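Local coordinates for protein chitinase (Paenibacillus sp. FPU-7, PDB 5GZT) that probably breaks down chitin and chitodextrins by random hydrolysis of the internal beta-1,4 linkages between N-acetylglucosamine units, at residues B[103-108]-B[120-125]; B[135-140]-B[155-160]. All coordinates share one frame; numbering follows the deposited sequence. Where two conformers were deposited one is given.

In the fold
Both contacts belong to the parallel beta-helix at the N-terminal end of the chain, well away from the centre of this long enzyme. They come in series: both segments of interaction 1 precede those of interaction 2 along the chain, and their centres lie about 12 Å apart. Interaction 1 pairs the start of strand 106-109 with the start of 125-127, neighbours in one parallel sheet; interaction 2 is made where strand 131-137 of the other sheet ends, against the loop after 152-154. Strand 114-120 joins them, with probable hydrogen bonds from Leu120 N to Val136 O (2.8 Å) and from Asn138 N to Leu120 O (3.1 Å). Together they stitch successive coils near the end of the solenoid.

Interaction 1: residues B[103-108]-B[120-125]; sequences KDAVIV and LNIKTQ
The flat carboxamide of Gln125 meets Val106 through OE1 alone: Val106 CG2 stands 4.1 Å from Gln125 OE1, obliquely beyond that end of the group and on one side of its plane, while a water lies a little out of the plane on the other side. That water gives one hydrogen to Gln125 OE1 (3.0 Å) and the other to Asp104 O. Underneath is a rung of a parallel beta-helix, where one coil stacks on the next. Val106 and Gln125 form a parallel bridge, their side chains on the same face of the sheet. Gln125 uses both its backbone groups: its N donates almost straight (174°) to Ala105 O at 3.2 Å, and its O accepts from Ile107 N at 2.9 Å. Just before the bridge, Ala105 CB packs 4.3 Å from Ile122 CG2, and both side chains also touch Val98 of the preceding coil. Ile122 holds CG1 trans to its own N (chi1 -169°), which carries that carbon to 4.0 Å from Lys103 CA. Here the backbones are too far apart for direct bonding. A second water spans the gap, accepting from Asp104 N at 2.8 Å and donating to Lys123 O at 2.7 Å.

Interaction 2: residues B[135-140]-B[155-160]; sequences AVVNLG and GIAKDS
This is a turn docked on a strand end: the type I beta turn Gly155 to Lys158 closes over Val137, where strand 131-137 of the beta-helix runs out into a short 3-10 segment. One backbone hydrogen bond crosses, from Ala157 N to Val137 O at 3.0 Å with an N-H...O angle of 161°. The same oxygen receives a weaker CA-H...O contact from Gly155 CA at 3.5 Å. Gly155 has a positive phi of 98°, a backbone shape glycine adopts readily, and with no side chain its CA can come close to that carbonyl. The turn is closed by its own bond from Lys158 N to Gly155 O, 3.3 Å long.

Apolar groups fill in around this bond. Ala157 points its CB into the contact, 3.6 Å from Asn138 O and 4.0 Å from Val137 CG1. Ile156 comes in with its short branch: with CG1 swung opposite the backbone N (chi1 -158°), CG2 faces 135-140 and rests 3.5 Å from Leu139 N and 4.0 Å from Leu139 CB. Ala157 O, still within the turn, accepts twice from Ser160 just after it, from its N and, in the carbonyl plane, from OG at 2.6 Å; OG is also bonded to Gly143 N, which ties this region to the loop around Gly143.

Strand 131-137 lies between 114-120 and 152-154, the latter outermost in its sheet, so the contact continues that last pairing past its end as the chain heads for strand 162-163, with Val137 touching Val161 on the way.

Interaction 1: residues B[103-108]-B[120-125]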
loop_
_atom_site.group_PDB
_atom_site.type_symbol
_atom_site.label_atom_id
_atom_site.label_comp_id
_atom_site.label_asym_id
_atom_site.label_seq_id
_atom_site.Cartn_x
_atom_site.Cartn_y
_atom_site.Cartn_z
ATOM N N LYS B 103 -29.672 16.407 -60.756
ATOM C CA LYS B 103 -31.089 16.314 -60.460
ATOM C C LYS B 103 -31.607 14.885 -60.742
ATOM O O LYS B 103 -31.286 14.319 -61.779
ATOM C CB LYS B 103 -31.865 17.311 -61.328
ATOM C CG LYS B 103 -33.363 17.343 -61.058
ATOM C CD LYS B 103 -33.712 18.066 -59.754
ATOM C CE LYS B 103 -35.195 17.891 -59.393
ATOM N NZ LYS B 103 -36.146 18.514 -60.361
ATOM N N ASP B 104 -32.377 14.328 -59.802
ATOM C CA ASP B 104 -32.949 12.956 -59.941
ATOM C C ASP B 104 -31.883 11.905 -60.113
ATOM O O ASP B 104 -32.124 10.872 -60.718
ATOM C CB ASP B 104 -33.882 12.875 -61.156
ATOM C CG ASP B 104 -35.120 13.746 -61.023
ATOM O OD1 ASP B 104 -35.598 13.908 -59.895
ATOM O OD2 ASP B 104 -35.641 14.214 -62.076
ATOM N N ALA B 105 -30.691 12.167 -59.614
ATOM C CA ALA B 105 -29.598 11.178 -59.673
ATOM C C ALA B 105 -30.059 9.754 -59.188
ATOM O O ALA B 105 -30.869 9.654 -58.266
ATOM C CB ALA B 105 -28.395 11.638 -58.862
ATOM N N VAL B 106 -29.585 8.690 -59.848
ATOM C CA VAL B 106 -29.809 7.316 -59.328
ATOM C C VAL B 106 -28.479 6.657 -59.289
ATOM O O VAL B 106 -27.732 6.732 -60.292
ATOM C CB VAL B 106 -30.710 6.477 -60.292
ATOM C CG1 VAL B 106 -30.839 5.015 -59.809
ATOM C CG2 VAL B 106 -32.082 7.154 -60.439
ATOM N N ILE B 107 -28.217 5.956 -58.179
ATOM C CA ILE B 107 -26.970 5.283 -57.990
ATOM C C ILE B 107 -27.377 3.817 -57.746
ATOM O O ILE B 107 -28.109 3.534 -56.781
ATOM C CB ILE B 107 -26.213 5.760 -56.762
ATOM C CG1 ILE B 107 -25.972 7.279 -56.770
ATOM C CG2 ILE B 107 -24.897 5.032 -56.706
ATOM C CD1 ILE B 107 -24.933 7.786 -57.793
ATOM N N VAL B 108 -26.883 2.902 -58.586
ATOM C CA VAL B 108 -27.246 1.450 -58.473
ATOM C C VAL B 108 -26.003 0.718 -58.033
ATOM O O VAL B 108 -24.988 0.677 -58.817
ATOM C CB VAL B 108 -27.722 0.848 -59.795
ATOM C CG1 VAL B 108 -28.273 -0.585 -59.551
ATOM C CG2 VAL B 108 -28.702 1.786 -60.512
ATOM N N LEU B 120 -24.059 13.000 -50.336
ATOM C CA LEU B 120 -25.204 13.404 -51.099
ATOM C C LEU B 120 -25.556 14.906 -50.948
ATOM O O LEU B 120 -25.838 15.364 -49.829
ATOM C CB LEU B 120 -26.389 12.572 -50.643
ATOM C CG LEU B 120 -26.196 11.028 -50.684
ATOM C CD1 LEU B 120 -27.435 10.354 -50.149
ATOM C CD2 LEU B 120 -25.923 10.655 -52.109
ATOM N N ASN B 121 -25.614 15.589 -52.110
ATOM C CA ASN B 121 -25.871 17.023 -52.208
ATOM C C ASN B 121 -27.049 17.297 -53.057
ATOM O O ASN B 121 -27.351 18.475 -53.302
ATOM C CB ASN B 121 -24.606 17.710 -52.765
ATOM C CG ASN B 121 -23.457 17.698 -51.785
ATOM O OD1 ASN B 121 -22.297 17.308 -52.113
ATOM N ND2 ASN B 121 -23.700 18.242 -50.640
ATOM N N ILE B 122 -27.788 16.252 -53.408
ATOM C CA ILE B 122 -29.048 16.321 -54.139
ATOM C C ILE B 122 -29.878 15.058 -53.737
ATOM O O ILE B 122 -29.322 14.069 -53.314
ATOM C CB ILE B 122 -28.793 16.325 -55.697
ATOM C CG1 ILE B 122 -30.017 16.659 -56.583
ATOM C CG2 ILE B 122 -28.340 14.932 -56.130
ATOM C CD1 ILE B 122 -30.713 17.994 -56.347
ATOM N N LYS B 123 -31.195 15.136 -53.774
ATOM C CA LYS B 123 -32.050 13.977 -53.437
ATOM C C LYS B 123 -31.745 12.860 -54.450
ATOM O O LYS B 123 -31.850 13.083 -55.680
ATOM C CB LYS B 123 -33.536 14.345 -53.466
ATOM C CG LYS B 123 -34.416 13.156 -53.072
ATOM C CD LYS B 123 -35.865 13.553 -53.072
ATOM C CE LYS B 123 -36.735 12.432 -52.586
ATOM N NZ LYS B 123 -38.125 12.910 -52.310
ATOM N N THR B 124 -31.274 11.744 -53.896
ATOM C CA THR B 124 -30.699 10.658 -54.665
ATOM C C THR B 124 -31.384 9.368 -54.330
ATOM O O THR B 124 -31.681 9.080 -53.150
ATOM C CB THR B 124 -29.192 10.439 -54.368
ATOM O OG1 THR B 124 -28.999 10.144 -52.979
ATOM C CG2 THR B 124 -28.390 11.643 -54.735
ATOM N N GLN B 125 -31.617 8.566 -55.353
ATOM C CA GLN B 125 -32.126 7.201 -55.129
ATOM C C GLN B 125 -30.965 6.224 -55.228
ATOM O O GLN B 125 -30.380 6.101 -56.291
ATOM C CB GLN B 125 -33.168 6.859 -56.168
ATOM C CG GLN B 125 -34.455 7.650 -55.982
ATOM C CD GLN B 125 -35.539 7.269 -56.998
ATOM O OE1 GLN B 125 -35.455 7.606 -58.195
ATOM N NE2 GLN B 125 -36.535 6.533 -56.526
HETATM O O HOH W 1 -33.148 14.922 -57.172
HETATM O O HOH W 2 -34.576 9.770 -60.007
#

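Interaction 2: residues B[135-140]-B[155-160]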
loop_
_atom_site.group_PDB
_atom_site.type_symbol
_atom_site.label_atom_id
_atom_site.label_comp_id
_atom_site.label_asym_id
_atom_site.label_seq_id
_atom_site.Cartn_x
_atom_site.Cartn_y
_atom_site.Cartn_z
ATOM N N ALA B 135 -22.968 7.249 -45.110
ATOM C CA ALA B 135 -23.694 8.123 -46.005
ATOM C C ALA B 135 -23.646 9.525 -45.313
ATOM O O ALA B 135 -24.122 9.666 -44.191
ATOM C CB ALA B 135 -25.150 7.705 -46.177
ATOM N N VAL B 136 -23.104 10.510 -46.025
ATOM C CA VAL B 136 -22.996 11.929 -45.567
ATOM C C VAL B 136 -24.080 12.650 -46.328
ATOM O O VAL B 136 -24.026 12.813 -47.555
ATOM C CB VAL B 136 -21.641 12.496 -45.845
ATOM C CG1 VAL B 136 -21.575 13.991 -45.376
ATOM C CG2 VAL B 136 -20.580 11.716 -45.095
ATOM N N VAL B 137 -25.155 12.897 -45.635
ATOM C CA VAL B 137 -26.360 13.458 -46.247
ATOM C C VAL B 137 -26.391 14.980 -45.862
ATOM O O VAL B 137 -26.822 15.383 -44.787
ATOM C CB VAL B 137 -27.590 12.792 -45.715
ATOM C CG1 VAL B 137 -28.791 13.217 -46.522
ATOM C CG2 VAL B 137 -27.413 11.256 -45.710
ATOM N N ASN B 138 -25.853 15.788 -46.756
ATOM C CA ASN B 138 -25.928 17.250 -46.601
ATOM C C ASN B 138 -27.286 17.711 -46.922
ATOM O O ASN B 138 -28.156 16.922 -47.308
ATOM C CB ASN B 138 -24.863 17.907 -47.478
ATOM C CG ASN B 138 -23.460 17.566 -47.057
ATOM O OD1 ASN B 138 -23.085 17.377 -45.866
ATOM N ND2 ASN B 138 -22.610 17.552 -48.059
ATOM N N LEU B 139 -27.564 19.015 -46.723
ATOM C CA LEU B 139 -28.909 19.512 -46.867
ATOM C C LEU B 139 -29.515 19.163 -48.177
ATOM O O LEU B 139 -30.707 18.854 -48.247
ATOM C CB LEU B 139 -28.901 21.030 -46.718
ATOM C CG LEU B 139 -30.198 21.786 -46.850
ATOM C CD1 LEU B 139 -31.126 21.327 -45.746
ATOM C CD2 LEU B 139 -29.822 23.287 -46.714
ATOM N N GLY B 140 -28.748 19.273 -49.235
ATOM C CA GLY B 140 -29.313 18.998 -50.578
ATOM C C GLY B 140 -29.701 17.530 -50.783
ATOM O O GLY B 140 -30.567 17.233 -51.606
ATOM N N GLY B 155 -24.359 13.904 -41.304
ATOM C CA GLY B 155 -24.696 15.127 -42.052
ATOM C C GLY B 155 -25.973 15.677 -41.582
ATOM O O GLY B 155 -26.723 14.993 -40.903
ATOM N N ILE B 156 -26.253 16.936 -41.939
ATOM C CA ILE B 156 -27.393 17.655 -41.381
ATOM C C ILE B 156 -28.745 17.074 -41.709
ATOM O O ILE B 156 -29.726 17.257 -40.952
ATOM C CB ILE B 156 -27.321 19.168 -41.833
ATOM C CG1 ILE B 156 -28.109 20.056 -40.898
ATOM C CG2 ILE B 156 -27.815 19.369 -43.267
ATOM C CD1 ILE B 156 -27.954 21.539 -41.262
ATOM N N ALA B 157 -28.889 16.403 -42.850
ATOM C CA ALA B 157 -30.201 15.881 -43.235
ATOM C C ALA B 157 -30.319 14.304 -43.037
ATOM O O ALA B 157 -31.197 13.644 -43.661
ATOM C CB ALA B 157 -30.509 16.278 -44.670
ATOM N N LYS B 158 -29.446 13.760 -42.203
ATOM C CA LYS B 158 -29.389 12.328 -41.797
ATOM C C LYS B 158 -30.719 11.704 -41.634
ATOM O O LYS B 158 -30.934 10.602 -42.146
ATOM C CB LYS B 158 -28.873 12.190 -40.376
ATOM C CG LYS B 158 -27.434 12.187 -40.212
ATOM C CD LYS B 158 -27.021 11.730 -38.821
ATOM C CE LYS B 158 -27.863 12.277 -37.711
ATOM N NZ LYS B 158 -27.082 12.018 -36.492
ATOM N N ASP B 159 -31.558 12.379 -40.828
ATOM C CA ASP B 159 -32.811 11.826 -40.331
ATOM C C ASP B 159 -33.933 11.840 -41.330
ATOM O O ASP B 159 -35.024 11.237 -41.089
ATOM C CB ASP B 159 -33.315 12.577 -39.083
ATOM C CG ASP B 159 -32.439 12.429 -37.903
ATOM O OD1 ASP B 159 -31.814 11.375 -37.696
ATOM O OD2 ASP B 159 -32.397 13.397 -37.126
ATOM N N SER B 160 -33.689 12.513 -42.447
ATOM C CA SER B 160 -34.636 12.515 -43.554
ATOM C C SER B 160 -34.567 11.343 -44.543
ATOM O O SER B 160 -35.410 11.254 -45.465
ATOM C CB SER B 160 -34.428 13.806 -44.382
ATOM O OG SER B 160 -33.260 13.710 -45.247
#